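Local coordinates for protein ofchtiv-g5 (Ostrinia furnacalis, PDB 6JM8) that is a group IV insect chitinase of glycosyl hydrolase family 18, which probably cleaves the beta-1,4 linkages of chitin, at residues V6-G11 and I342-I347; M191-H196 and G246-G251. One frame throughout, in Å; residues are numbered along the deposited sequence.

Interaction 1: residues V6-G11 and I342-I347; sequences VVCYYG and IMLWSI. With NAG (2-acetamido-2-deoxy-beta-D-glucopyranose), chain B; NAG (2-acetamido-2-deoxy-beta-D-glucopyranose), chain C.
Val6 lays CG1 against Leu344 CD2 at 4.0 Å, where two nearly parallel strands start to pair, their axes 15° apart. Val7 is bonded at both ends: its N donates to Ile342 O (2.8 Å), and its O receives Leu344 N (2.9 Å). Cys8 SG presses on Leu344 CD2 at 3.6 Å and is itself disulfide-bonded to Cys33. With CG anti to the carbonyl carbon (chi1 -83°), the Tyr9 ring meets Met343, whose SD comes obliquely to CE1 at 3.5 Å in a Met-aromatic contact, and, from another side, Trp345, ring planes at 46°. Tyr9 N donates to Leu344 O (3.2 Å), and Tyr9 O takes Ile347 N at 2.8 Å, past the cis peptide between Trp345 and Ser346. That peptide probably helps to aim the Trp345 ring, one face of which lies under NAG of chain B, whose C5 is 3.4 Å above the plane, consistent with the tryptophan floor of family 18 pockets. C8 of the same sugar sits over a Tyr9 face. Tyr10 CB meets Ile347 CG2, and its hydroxyl bonds to Phe23 O. Strand 35-43 flanks 6-11, strand 243-256 flanks 341-345, and helix 362-372 packs on Val6, Leu344 and Ile347.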
loop_
_atom_site.group_PDB
_atom_site.type_symbol
_atom_site.label_atom_id
_atom_site.label_comp_id
_atom_site.label_asym_id
_atom_site.label_seq_id
_atom_site.Cartn_x
_atom_site.Cartn_y
_atom_site.Cartn_z
ATOM N N VAL A 6 13.064 0.551 2.543
ATOM C CA VAL A 6 11.807 0.613 3.276
ATOM C C VAL A 6 11.020 1.776 2.687
ATOM O O VAL A 6 11.420 2.940 2.828
ATOM C CB VAL A 6 12.026 0.791 4.784
ATOM C CG1 VAL A 6 10.701 0.771 5.523
ATOM C CG2 VAL A 6 12.951 -0.291 5.318
ATOM N N VAL A 7 9.911 1.469 2.019
ATOM C CA VAL A 7 9.119 2.454 1.292
ATOM C C VAL A 7 7.898 2.790 2.140
ATOM O O VAL A 7 6.971 1.981 2.256
ATOM C CB VAL A 7 8.714 1.936 -0.094
ATOM C CG1 VAL A 7 7.920 2.992 -0.846
ATOM C CG2 VAL A 7 9.943 1.514 -0.889
ATOM N N CYS A 8 7.884 3.987 2.726
ATOM C CA CYS A 8 6.839 4.394 3.663
ATOM C C CYS A 8 5.825 5.282 2.950
ATOM O O CYS A 8 6.123 6.435 2.621
ATOM C CB CYS A 8 7.436 5.134 4.859
ATOM S SG CYS A 8 8.551 4.183 5.904
ATOM N N TYR A 9 4.620 4.758 2.737
ATOM C CA TYR A 9 3.528 5.577 2.230
ATOM C C TYR A 9 2.914 6.388 3.364
ATOM O O TYR A 9 2.663 5.870 4.455
ATOM C CB TYR A 9 2.454 4.709 1.575
ATOM C CG TYR A 9 2.755 4.338 0.143
ATOM C CD1 TYR A 9 3.550 3.241 -0.150
ATOM C CD2 TYR A 9 2.249 5.085 -0.916
ATOM C CE1 TYR A 9 3.831 2.895 -1.449
ATOM C CE2 TYR A 9 2.530 4.746 -2.224
ATOM C CZ TYR A 9 3.320 3.646 -2.480
ATOM O OH TYR A 9 3.610 3.287 -3.772
ATOM N N TYR A 10 2.673 7.669 3.095
ATOM C CA TYR A 10 2.100 8.591 4.070
ATOM C C TYR A 10 0.787 9.124 3.509
ATOM O O TYR A 10 0.789 9.922 2.566
ATOM C CB TYR A 10 3.078 9.727 4.381
ATOM C CG TYR A 10 2.523 10.825 5.263
ATOM C CD1 TYR A 10 1.586 10.548 6.253
ATOM C CD2 TYR A 10 2.940 12.139 5.107
ATOM C CE1 TYR A 10 1.078 11.551 7.054
ATOM C CE2 TYR A 10 2.439 13.149 5.904
ATOM C CZ TYR A 10 1.509 12.847 6.876
ATOM O OH TYR A 10 1.005 13.845 7.673
ATOM N N GLY A 11 -0.328 8.676 4.082
ATOM C CA GLY A 11 -1.625 9.220 3.732
ATOM C C GLY A 11 -1.797 10.604 4.323
ATOM O O GLY A 11 -2.168 10.744 5.491
ATOM N N ILE A 342 10.652 -3.599 1.546
ATOM C CA ILE A 342 9.284 -3.612 2.045
ATOM C C ILE A 342 8.642 -2.260 1.764
ATOM O O ILE A 342 9.265 -1.210 1.956
ATOM C CB ILE A 342 9.237 -3.932 3.555
ATOM C CG1 ILE A 342 9.837 -5.313 3.834
ATOM C CG2 ILE A 342 7.811 -3.842 4.085
ATOM C CD1 ILE A 342 8.962 -6.465 3.385
ATOM N N MET A 343 7.400 -2.297 1.293
ATOM C CA MET A 343 6.554 -1.121 1.159
ATOM C C MET A 343 5.387 -1.265 2.126
ATOM O O MET A 343 4.793 -2.340 2.235
ATOM C CB MET A 343 6.052 -0.969 -0.282
ATOM C CG MET A 343 4.665 -0.376 -0.431
ATOM S SD MET A 343 4.055 -0.533 -2.122
ATOM C CE MET A 343 2.897 -1.887 -1.947
ATOM N N LEU A 344 5.078 -0.197 2.849
ATOM C CA LEU A 344 4.057 -0.253 3.882
ATOM C C LEU A 344 2.963 0.763 3.603
ATOM O O LEU A 344 3.237 1.917 3.255
ATOM C CB LEU A 344 4.654 -0.000 5.268
ATOM C CG LEU A 344 5.359 1.338 5.470
ATOM C CD1 LEU A 344 4.509 2.265 6.323
ATOM C CD2 LEU A 344 6.720 1.104 6.092
ATOM N N TRP A 345 1.720 0.322 3.762
ATOM C CA TRP A 345 0.567 1.209 3.751
ATOM C C TRP A 345 -0.144 1.080 5.091
ATOM O O TRP A 345 -0.701 0.020 5.400
ATOM C CB TRP A 345 -0.384 0.881 2.604
ATOM C CG TRP A 345 -1.485 1.854 2.565
ATOM C CD1 TRP A 345 -2.613 1.837 3.323
ATOM C CD2 TRP A 345 -1.550 3.038 1.767
ATOM N NE1 TRP A 345 -3.387 2.926 3.033
ATOM C CE2 TRP A 345 -2.761 3.680 2.078
ATOM C CE3 TRP A 345 -0.711 3.607 0.806
ATOM C CZ2 TRP A 345 -3.154 4.866 1.469
ATOM C CZ3 TRP A 345 -1.100 4.785 0.202
ATOM C CH2 TRP A 345 -2.313 5.402 0.536
ATOM N N SER A 346 -0.122 2.141 5.896
ATOM C CA SER A 346 0.651 3.354 5.643
ATOM C C SER A 346 1.198 3.807 6.993
ATOM O O SER A 346 0.754 3.311 8.027
ATOM C CB SER A 346 -0.205 4.444 4.992
ATOM O OG SER A 346 -1.346 4.735 5.778
ATOM N N ILE A 347 2.144 4.750 6.990
ATOM C CA ILE A 347 2.907 5.026 8.207
ATOM C C ILE A 347 2.019 5.585 9.314
ATOM O O ILE A 347 2.280 5.350 10.502
ATOM C CB ILE A 347 4.090 5.966 7.897
ATOM C CG1 ILE A 347 5.037 6.041 9.098
ATOM C CG2 ILE A 347 3.600 7.360 7.506
ATOM C CD1 ILE A 347 6.361 6.709 8.798
HETATM C C1 NAG B . -4.420 0.710 -2.296
HETATM C C2 NAG B . -3.952 2.191 -2.494
HETATM C C3 NAG B . -4.726 3.163 -1.589
HETATM C C4 NAG B . -5.429 2.445 -0.452
HETATM C C5 NAG B . -4.538 1.353 0.113
HETATM C C6 NAG B . -5.195 0.698 1.301
HETATM C C7 NAG B . -1.636 2.441 -3.289
HETATM C C8 NAG B . -0.204 2.602 -2.886
HETATM N N2 NAG B . -2.517 2.335 -2.290
HETATM O O3 NAG B . -5.664 3.928 -2.336
HETATM O O4 NAG B . -5.637 3.357 0.616
HETATM O O5 NAG B . -4.315 0.325 -0.864
HETATM O O6 NAG B . -6.138 -0.267 0.860
HETATM O O7 NAG B . -1.975 2.388 -4.467
HETATM C C1 NAG C . -6.842 4.097 0.486
HETATM C C2 NAG C . -7.293 4.435 1.906
HETATM C C3 NAG C . -8.505 5.389 1.885
HETATM C C4 NAG C . -8.210 6.573 0.975
HETATM C C5 NAG C . -7.823 6.047 -0.395
HETATM C C6 NAG C . -7.532 7.133 -1.396
HETATM C C7 NAG C . -7.002 2.825 3.739
HETATM C C8 NAG C . -5.974 3.762 4.287
HETATM N N2 NAG C . -7.611 3.203 2.610
HETATM O O3 NAG C . -8.824 5.822 3.205
HETATM O O4 NAG C . -9.294 7.473 0.832
HETATM O O5 NAG C . -6.626 5.290 -0.251
HETATM O O6 NAG C . -7.320 6.539 -2.659
HETATM O O7 NAG C . -7.290 1.778 4.306
#

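Interaction 2: residues M191-H196 and G246-G251; sequences MTYDMH and GVPFYG. With NAG (2-acetamido-2-deoxy-beta-D-glucopyranose), chain B; NAG (2-acetamido-2-deoxy-beta-D-glucopyranose), chain D; NAG (2-acetamido-2-deoxy-beta-D-glucopyranose), chain E.
Tyr250 turns its edge to the face of Tyr193, a T-shaped pair with planes at 74° and centroids 6.0 Å apart. The hydroxyl leads this approach, with Tyr250 OH 3.1 Å from Tyr193 CD1. Tyr250 CG lies between backbone N and carbonyl carbon (chi1 61°), a torsion that brings the ring back over its own strand, so that Pro248 CB covers one face near the rim. From there OH donates to Asp194 OD1 at 2.6 Å, reaching the oxygen 43° out of the carboxylate plane. The two oxygens of Asp194 have different partners: OD1 also forms a salt bridge with Arg252, while OD2 accepts O6 of NAG chain B at 2.8 Å. These partners would fix the rotation of the carboxylate. The Tyr193 ring presents its edge to O5 of the same sugar, and its CB rests on Pro248 CG at 3.9 Å. Thr192 OG1 donates to Gly246 O at 2.5 Å, and a water donates to Thr192 O (2.7 Å) and Gly246 O (2.8 Å), joining the backbones. The 191-196 segment follows strand 187-191, which pairs in parallel with strand 243-256; Met343 and Trp345 of strand 341-345 lie against Tyr193, and helices 324-336 and 362-372 pack on Val247 and Phe249.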
loop_
_atom_site.group_PDB
_atom_site.type_symbol
_atom_site.label_atom_id
_atom_site.label_comp_id
_atom_site.label_asym_id
_atom_site.label_seq_id
_atom_site.Cartn_x
_atom_site.Cartn_y
_atom_site.Cartn_z
ATOM N N MET A 191 1.284 -4.582 -4.089
ATOM C CA MET A 191 0.336 -4.325 -3.004
ATOM C C MET A 191 -0.203 -5.657 -2.491
ATOM O O MET A 191 -1.334 -6.064 -2.767
ATOM C CB MET A 191 -0.774 -3.397 -3.478
ATOM C CG MET A 191 -0.287 -1.981 -3.744
ATOM S SD MET A 191 -1.551 -0.856 -4.361
ATOM C CE MET A 191 -2.025 -1.677 -5.876
ATOM N N THR A 192 0.636 -6.340 -1.712
ATOM C CA THR A 192 0.310 -7.658 -1.167
ATOM C C THR A 192 -0.495 -7.522 0.127
ATOM O O THR A 192 -0.090 -7.938 1.213
ATOM C CB THR A 192 1.581 -8.473 -0.953
ATOM O OG1 THR A 192 2.640 -7.609 -0.521
ATOM C CG2 THR A 192 1.992 -9.155 -2.247
ATOM N N TYR A 193 -1.661 -6.904 -0.023
ATOM C CA TYR A 193 -2.651 -6.791 1.038
ATOM C C TYR A 193 -4.001 -6.586 0.364
ATOM O O TYR A 193 -4.108 -6.627 -0.866
ATOM C CB TYR A 193 -2.303 -5.664 2.016
ATOM C CG TYR A 193 -1.774 -4.404 1.365
ATOM C CD1 TYR A 193 -2.615 -3.569 0.641
ATOM C CD2 TYR A 193 -0.437 -4.045 1.482
ATOM C CE1 TYR A 193 -2.139 -2.416 0.049
ATOM C CE2 TYR A 193 0.048 -2.891 0.892
ATOM C CZ TYR A 193 -0.808 -2.081 0.178
ATOM O OH TYR A 193 -0.339 -0.932 -0.414
ATOM N N ASP A 194 -5.036 -6.369 1.175
ATOM C CA ASP A 194 -6.416 -6.352 0.688
ATOM C C ASP A 194 -6.762 -7.649 -0.037
ATOM O O ASP A 194 -7.532 -7.648 -0.999
ATOM C CB ASP A 194 -6.686 -5.148 -0.221
ATOM C CG ASP A 194 -6.424 -3.827 0.468
ATOM O OD1 ASP A 194 -6.663 -3.729 1.689
ATOM O OD2 ASP A 194 -5.971 -2.885 -0.214
ATOM N N MET A 195 -6.174 -8.764 0.413
ATOM C CA MET A 195 -6.465 -10.058 -0.197
ATOM C C MET A 195 -7.924 -10.436 0.005
ATOM O O MET A 195 -8.570 -10.963 -0.909
ATOM C CB MET A 195 -5.551 -11.132 0.391
ATOM C CG MET A 195 -4.073 -10.873 0.170
ATOM S SD MET A 195 -3.573 -11.246 -1.517
ATOM C CE MET A 195 -1.880 -10.669 -1.496
ATOM N N HIS A 196 -8.452 -10.185 1.197
ATOM C CA HIS A 196 -9.868 -10.334 1.482
ATOM C C HIS A 196 -10.323 -9.121 2.276
ATOM O O HIS A 196 -9.513 -8.326 2.759
ATOM C CB HIS A 196 -10.155 -11.631 2.240
ATOM C CG HIS A 196 -9.703 -12.855 1.510
ATOM N ND1 HIS A 196 -10.422 -13.410 0.475
ATOM C CD2 HIS A 196 -8.593 -13.615 1.648
ATOM C CE1 HIS A 196 -9.782 -14.468 0.015
ATOM N NE2 HIS A 196 -8.667 -14.613 0.708
ATOM N N GLY A 246 4.608 -5.332 -0.434
ATOM C CA GLY A 246 3.751 -4.512 0.395
ATOM C C GLY A 246 3.309 -5.228 1.660
ATOM O O GLY A 246 3.116 -6.441 1.686
ATOM N N VAL A 247 3.173 -4.449 2.733
ATOM C CA VAL A 247 2.580 -4.942 3.979
ATOM C C VAL A 247 1.616 -3.901 4.515
ATOM O O VAL A 247 1.793 -2.691 4.320
ATOM C CB VAL A 247 3.650 -5.258 5.052
ATOM C CG1 VAL A 247 4.645 -6.289 4.541
ATOM C CG2 VAL A 247 4.370 -3.997 5.497
ATOM N N PRO A 248 0.561 -4.354 5.199
ATOM C CA PRO A 248 -0.426 -3.406 5.730
ATOM C C PRO A 248 -0.177 -3.020 7.181
ATOM O O PRO A 248 0.166 -3.868 8.010
ATOM C CB PRO A 248 -1.744 -4.172 5.576
ATOM C CG PRO A 248 -1.350 -5.614 5.747
ATOM C CD PRO A 248 0.109 -5.750 5.342
ATOM N N PHE A 249 -0.340 -1.734 7.492
ATOM C CA PHE A 249 -0.367 -1.245 8.866
ATOM C C PHE A 249 -1.797 -1.061 9.364
ATOM O O PHE A 249 -2.052 -0.240 10.252
ATOM C CB PHE A 249 0.408 0.067 8.989
ATOM C CG PHE A 249 1.904 -0.103 9.065
ATOM C CD1 PHE A 249 2.520 -1.261 8.615
ATOM C CD2 PHE A 249 2.694 0.907 9.587
ATOM C CE1 PHE A 249 3.897 -1.403 8.684
ATOM C CE2 PHE A 249 4.065 0.772 9.661
ATOM C CZ PHE A 249 4.668 -0.384 9.208
ATOM N N TYR A 250 -2.735 -1.808 8.789
ATOM C CA TYR A 250 -4.149 -1.722 9.116
ATOM C C TYR A 250 -4.744 -3.118 9.038
ATOM O O TYR A 250 -4.133 -4.051 8.507
ATOM C CB TYR A 250 -4.894 -0.781 8.160
ATOM C CG TYR A 250 -4.829 -1.251 6.723
ATOM C CD1 TYR A 250 -3.730 -0.959 5.928
ATOM C CD2 TYR A 250 -5.858 -2.003 6.168
ATOM C CE1 TYR A 250 -3.660 -1.393 4.621
ATOM C CE2 TYR A 250 -5.795 -2.445 4.861
ATOM C CZ TYR A 250 -4.692 -2.137 4.094
ATOM O OH TYR A 250 -4.622 -2.569 2.790
ATOM N N GLY A 251 -5.962 -3.254 9.566
ATOM C CA GLY A 251 -6.727 -4.472 9.444
ATOM C C GLY A 251 -8.072 -4.191 8.791
ATOM O O GLY A 251 -8.460 -3.037 8.582
HETATM C C1 NAG B . -4.420 0.710 -2.296
HETATM C C2 NAG B . -3.952 2.191 -2.494
HETATM C C3 NAG B . -4.726 3.163 -1.589
HETATM C C4 NAG B . -5.429 2.445 -0.452
HETATM C C5 NAG B . -4.538 1.353 0.113
HETATM C C6 NAG B . -5.195 0.698 1.301
HETATM C C7 NAG B . -1.636 2.441 -3.289
HETATM C C8 NAG B . -0.204 2.602 -2.886
HETATM N N2 NAG B . -2.517 2.335 -2.290
HETATM O O3 NAG B . -5.664 3.928 -2.336
HETATM O O4 NAG B . -5.637 3.357 0.616
HETATM O O5 NAG B . -4.315 0.325 -0.864
HETATM O O6 NAG B . -6.138 -0.267 0.860
HETATM O O7 NAG B . -1.975 2.388 -4.467
HETATM C C1 NAG D . -8.562 -2.566 -3.083
HETATM C C2 NAG D . -8.852 -1.480 -2.064
HETATM C C3 NAG D . -7.956 -0.257 -2.298
HETATM C C4 NAG D . -6.486 -0.641 -2.442
HETATM C C5 NAG D . -6.352 -1.791 -3.442
HETATM C C6 NAG D . -4.950 -2.341 -3.583
HETATM C C7 NAG D . -11.023 -0.902 -1.035
HETATM C C8 NAG D . -12.451 -0.517 -1.289
HETATM N N2 NAG D . -10.260 -1.113 -2.114
HETATM O O3 NAG D . -8.080 0.624 -1.188
HETATM O O4 NAG D . -5.752 0.504 -2.881
HETATM O O5 NAG D . -7.190 -2.887 -3.058
HETATM O O6 NAG D . -4.909 -3.247 -4.674
HETATM O O7 NAG D . -10.583 -1.024 0.100
HETATM C C1 NAG E . -10.578 -7.235 -4.212
HETATM C C2 NAG E . -9.082 -6.942 -4.344
HETATM C C3 NAG E . -8.714 -5.736 -3.482
HETATM C C4 NAG E . -9.638 -4.547 -3.733
HETATM C C5 NAG E . -11.128 -4.941 -3.720
HETATM C C6 NAG E . -12.094 -3.850 -4.177
HETATM C C7 NAG E . -7.397 -8.669 -4.813
HETATM C C8 NAG E . -6.652 -9.862 -4.276
HETATM N N2 NAG E . -8.270 -8.093 -3.975
HETATM O O1 NAG E . -10.914 -8.240 -5.105
HETATM O O3 NAG E . -7.368 -5.386 -3.765
HETATM O O4 NAG E . -9.395 -3.643 -2.667
HETATM O O5 NAG E . -11.339 -6.063 -4.577
HETATM O O6 NAG E . -13.386 -3.985 -3.605
HETATM O O7 NAG E . -7.194 -8.236 -5.941
HETATM O O HOH W 1 1.830 -8.517 3.074
#

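How the interactions relate
The chain enters through strand 5-11, runs round six further barrel strands and returns in strand 341-345, so interaction 1 closes a loop of 330 residues and seals the TIM barrel between its first and last strands. Interaction 2 closes a shorter loop of 49 residues wholly within that span, joining the segment after strand 187-191 to strand 243-256; the two loops therefore nest and do not cross. Their centres are 11 Å apart and strands 243-256 and 341-345 are neighbours. Probable hydrogen bonds from Val247 N to Met343 O (2.7 Å) and from Phe249 N to Trp345 O (2.8 Å) link them. Both contacts reach NAG of chain B, showing that they line one sugar pocket.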